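Local coordinates for protein uracil-DNA glycosylase (PDB 6LYJ) that is an Epstein-Barr virus enzyme of the uracil-DNA glycosylase superfamily, built around a central parallel beta sheet flanked by helices, at residues K84-G89 / C185-W190. Numbering follows the deposited sequence.
Sequences KVVILG and CVFMLW
Val86 lays CB and CG2 against the CD2-CE2 side of the Phe187 ring, with CB 3.6 Å from Phe187 CD2, while the same CG2 also meets Cys185 SG. Val86 and Phe187 pair in register in the middle of the four-stranded parallel sheet of the uracil-DNA glycosylase fold, where strands 85-89 and 186-190 are the inner pair, flanked by 145-149 and 207-211. Three backbone hydrogen bonds join the segments 84-89 and 185-190: Val186 N to Lys84 O, Val86 N to Val186 O at 2.7 Å, and Met188 N to Val86 O, the last almost straight at 172°. On the other face, which helix 235-245 packs against at Val186 and Met188, the extended Met188 chain runs alongside Ile87, SD 3.9 Å from Ile87 CG1, and carries CE on to Val85 CG1. With CG1 turned beside the backbone N (chi1 -60°), Ile87 sends CG2 to the six-membered ring of Trp190, 3.5 Å from CZ3; the indole is also held by NE1 bonding to His235 ND1. Toward their C-terminal ends the strands splay, CA atoms of Leu88 and Leu189 standing 6.1 Å apart, and a water bridges the gap: it donates to Leu88 O and Met188 O and accepts from Trp190 N at 2.8 Å.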
ATOM      1  N   LYS A  84     -18.998   5.536  -0.584  1.00 16.95           N
ATOM      2  CA  LYS A  84     -18.951   6.225  -1.866  1.00 16.82           C
ATOM      3  C   LYS A  84     -17.652   6.019  -2.625  1.00 18.98           C
ATOM      4  O   LYS A  84     -17.643   6.157  -3.850  1.00 18.06           O
ATOM      5  CB  LYS A  84     -19.158   7.740  -1.681  1.00 20.36           C
ATOM      6  CG  LYS A  84     -20.501   8.136  -1.103  1.00 22.56           C
ATOM      7  CD  LYS A  84     -20.486   9.591  -0.652  1.00 28.97           C
ATOM      8  CE  LYS A  84     -21.819  10.000  -0.052  1.00 31.54           C
ATOM      9  NZ  LYS A  84     -21.818  11.419   0.409  1.00 27.94           N
ATOM     10  N   VAL A  85     -16.551   5.746  -1.931  1.00 20.78           N
ATOM     11  CA  VAL A  85     -15.247   5.545  -2.549  1.00 17.54           C
ATOM     12  C   VAL A  85     -14.573   4.375  -1.848  1.00 19.48           C
ATOM     13  O   VAL A  85     -14.572   4.299  -0.615  1.00 15.93           O
ATOM     14  CB  VAL A  85     -14.362   6.807  -2.474  1.00 13.43           C
ATOM     15  CG1 VAL A  85     -13.019   6.558  -3.153  1.00 13.03           C
ATOM     16  CG2 VAL A  85     -15.056   7.994  -3.113  1.00 14.22           C
ATOM     17  N   VAL A  86     -14.008   3.461  -2.633  1.00 20.80           N
ATOM     18  CA  VAL A  86     -13.230   2.338  -2.122  1.00 15.28           C
ATOM     19  C   VAL A  86     -11.802   2.499  -2.621  1.00 14.47           C
ATOM     20  O   VAL A  86     -11.573   2.634  -3.829  1.00 14.29           O
ATOM     21  CB  VAL A  86     -13.813   0.983  -2.555  1.00 14.09           C
ATOM     22  CG1 VAL A  86     -12.938  -0.151  -2.035  1.00 11.27           C
ATOM     23  CG2 VAL A  86     -15.232   0.825  -2.031  1.00 13.13           C
ATOM     24  N   ILE A  87     -10.853   2.519  -1.691  1.00 11.18           N
ATOM     25  CA  ILE A  87      -9.428   2.571  -1.994  1.00 19.23           C
ATOM     26  C   ILE A  87      -8.810   1.283  -1.469  1.00 17.41           C
ATOM     27  O   ILE A  87      -8.952   0.965  -0.281  1.00 16.64           O
ATOM     28  CB  ILE A  87      -8.762   3.802  -1.360  1.00 25.43           C
ATOM     29  CG1 ILE A  87      -9.407   5.088  -1.885  1.00 11.56           C
ATOM     30  CG2 ILE A  87      -7.269   3.800  -1.641  1.00 23.55           C
ATOM     31  CD1 ILE A  87      -8.940   6.339  -1.185  1.00 11.75           C
ATOM     32  N   LEU A  88      -8.127   0.547  -2.346  1.00 12.81           N
ATOM     33  CA  LEU A  88      -7.545  -0.744  -1.998  1.00 13.07           C
ATOM     34  C   LEU A  88      -6.060  -0.619  -1.685  1.00 16.64           C
ATOM     35  O   LEU A  88      -5.295  -0.056  -2.476  1.00 16.00           O
ATOM     36  CB  LEU A  88      -7.732  -1.756  -3.130  1.00 15.18           C
ATOM     37  CG  LEU A  88      -9.161  -2.169  -3.476  1.00 19.95           C
ATOM     38  CD1 LEU A  88      -9.147  -3.427  -4.325  1.00 19.87           C
ATOM     39  CD2 LEU A  88      -9.978  -2.379  -2.207  1.00 21.48           C
ATOM     40  N   GLY A  89      -5.656  -1.189  -0.550  1.00 14.87           N
ATOM     41  CA  GLY A  89      -4.271  -1.432  -0.236  1.00 15.22           C
ATOM     42  C   GLY A  89      -3.968  -2.920  -0.321  1.00 18.19           C
ATOM     43  O   GLY A  89      -4.820  -3.738  -0.660  1.00 15.24           O
ATOM     44  N   CYS A 185     -20.663   3.883  -6.811  1.00 21.34           N
ATOM     45  CA  CYS A 185     -19.476   3.906  -5.971  1.00 19.06           C
ATOM     46  C   CYS A 185     -18.252   4.102  -6.853  1.00 17.72           C
ATOM     47  O   CYS A 185     -18.251   3.717  -8.024  1.00 17.39           O
ATOM     48  CB  CYS A 185     -19.365   2.614  -5.155  1.00 17.10           C
ATOM     49  SG  CYS A 185     -18.095   2.629  -3.882  1.00 20.00           S
ATOM     50  N   VAL A 186     -17.213   4.724  -6.284  1.00 17.61           N
ATOM     51  CA  VAL A 186     -15.918   4.879  -6.943  1.00 20.07           C
ATOM     52  C   VAL A 186     -14.939   3.874  -6.350  1.00 18.71           C
ATOM     53  O   VAL A 186     -14.898   3.676  -5.129  1.00 17.45           O
ATOM     54  CB  VAL A 186     -15.379   6.317  -6.799  1.00 22.37           C
ATOM     55  CG1 VAL A 186     -14.035   6.462  -7.510  1.00 21.01           C
ATOM     56  CG2 VAL A 186     -16.383   7.332  -7.330  1.00 22.89           C
ATOM     57  N   PHE A 187     -14.159   3.228  -7.216  1.00 13.56           N
ATOM     58  CA  PHE A 187     -13.121   2.282  -6.817  1.00 14.35           C
ATOM     59  C   PHE A 187     -11.786   2.756  -7.379  1.00 14.33           C
ATOM     60  O   PHE A 187     -11.647   2.915  -8.597  1.00 17.00           O
ATOM     61  CB  PHE A 187     -13.432   0.864  -7.312  1.00 15.80           C
ATOM     62  CG  PHE A 187     -14.677   0.265  -6.712  1.00 17.91           C
ATOM     63  CD1 PHE A 187     -15.935   0.646  -7.157  1.00 22.31           C
ATOM     64  CD2 PHE A 187     -14.587  -0.676  -5.701  1.00 16.19           C
ATOM     65  CE1 PHE A 187     -17.080   0.097  -6.605  1.00 20.98           C
ATOM     66  CE2 PHE A 187     -15.728  -1.228  -5.143  1.00 17.94           C
ATOM     67  CZ  PHE A 187     -16.975  -0.842  -5.597  1.00 18.93           C
ATOM     68  N   MET A 188     -10.814   2.992  -6.498  1.00 12.43           N
ATOM     69  CA  MET A 188      -9.489   3.469  -6.891  1.00 20.16           C
ATOM     70  C   MET A 188      -8.498   2.318  -6.737  1.00 17.25           C
ATOM     71  O   MET A 188      -8.193   1.900  -5.615  1.00 15.97           O
ATOM     72  CB  MET A 188      -9.063   4.675  -6.055  1.00 21.03           C
ATOM     73  CG  MET A 188     -10.009   5.876  -6.123  1.00 22.51           C
ATOM     74  SD  MET A 188      -9.394   7.253  -5.132  1.00 19.59           S
ATOM     75  CE  MET A 188     -10.650   8.501  -5.411  1.00 18.07           C
ATOM     76  N   LEU A 189      -7.994   1.820  -7.864  1.00 15.24           N
ATOM     77  CA  LEU A 189      -7.090   0.674  -7.911  1.00 18.79           C
ATOM     78  C   LEU A 189      -5.722   1.145  -8.397  1.00 21.62           C
ATOM     79  O   LEU A 189      -5.554   1.451  -9.582  1.00 17.02           O
ATOM     80  CB  LEU A 189      -7.659  -0.414  -8.822  1.00 19.25           C
ATOM     81  CG  LEU A 189      -9.137  -0.749  -8.573  1.00 16.57           C
ATOM     82  CD1 LEU A 189      -9.645  -1.835  -9.512  1.00 17.81           C
ATOM     83  CD2 LEU A 189      -9.334  -1.169  -7.131  1.00 15.62           C
ATOM     84  N   TRP A 190      -4.749   1.197  -7.486  1.00 12.15           N
ATOM     85  CA  TRP A 190      -3.413   1.715  -7.777  1.00 12.46           C
ATOM     86  C   TRP A 190      -2.408   0.569  -7.807  1.00 14.12           C
ATOM     87  O   TRP A 190      -2.217  -0.117  -6.799  1.00 16.80           O
ATOM     88  CB  TRP A 190      -2.996   2.745  -6.728  1.00 12.26           C
ATOM     89  CG  TRP A 190      -3.956   3.883  -6.579  1.00 16.22           C
ATOM     90  CD1 TRP A 190      -4.684   4.474  -7.568  1.00 17.23           C
ATOM     91  CD2 TRP A 190      -4.297   4.563  -5.366  1.00 16.11           C
ATOM     92  NE1 TRP A 190      -5.455   5.485  -7.048  1.00 15.91           N
ATOM     93  CE2 TRP A 190      -5.236   5.562  -5.699  1.00 18.31           C
ATOM     94  CE3 TRP A 190      -3.900   4.427  -4.032  1.00 16.86           C
ATOM     95  CZ2 TRP A 190      -5.784   6.422  -4.744  1.00 14.25           C
ATOM     96  CZ3 TRP A 190      -4.448   5.282  -3.086  1.00 16.21           C
ATOM     97  CH2 TRP A 190      -5.377   6.268  -3.449  1.00 13.67           C
TER
HETATM   98  O   HOH W   1      -5.667   1.126  -4.859  1.00 12.56           O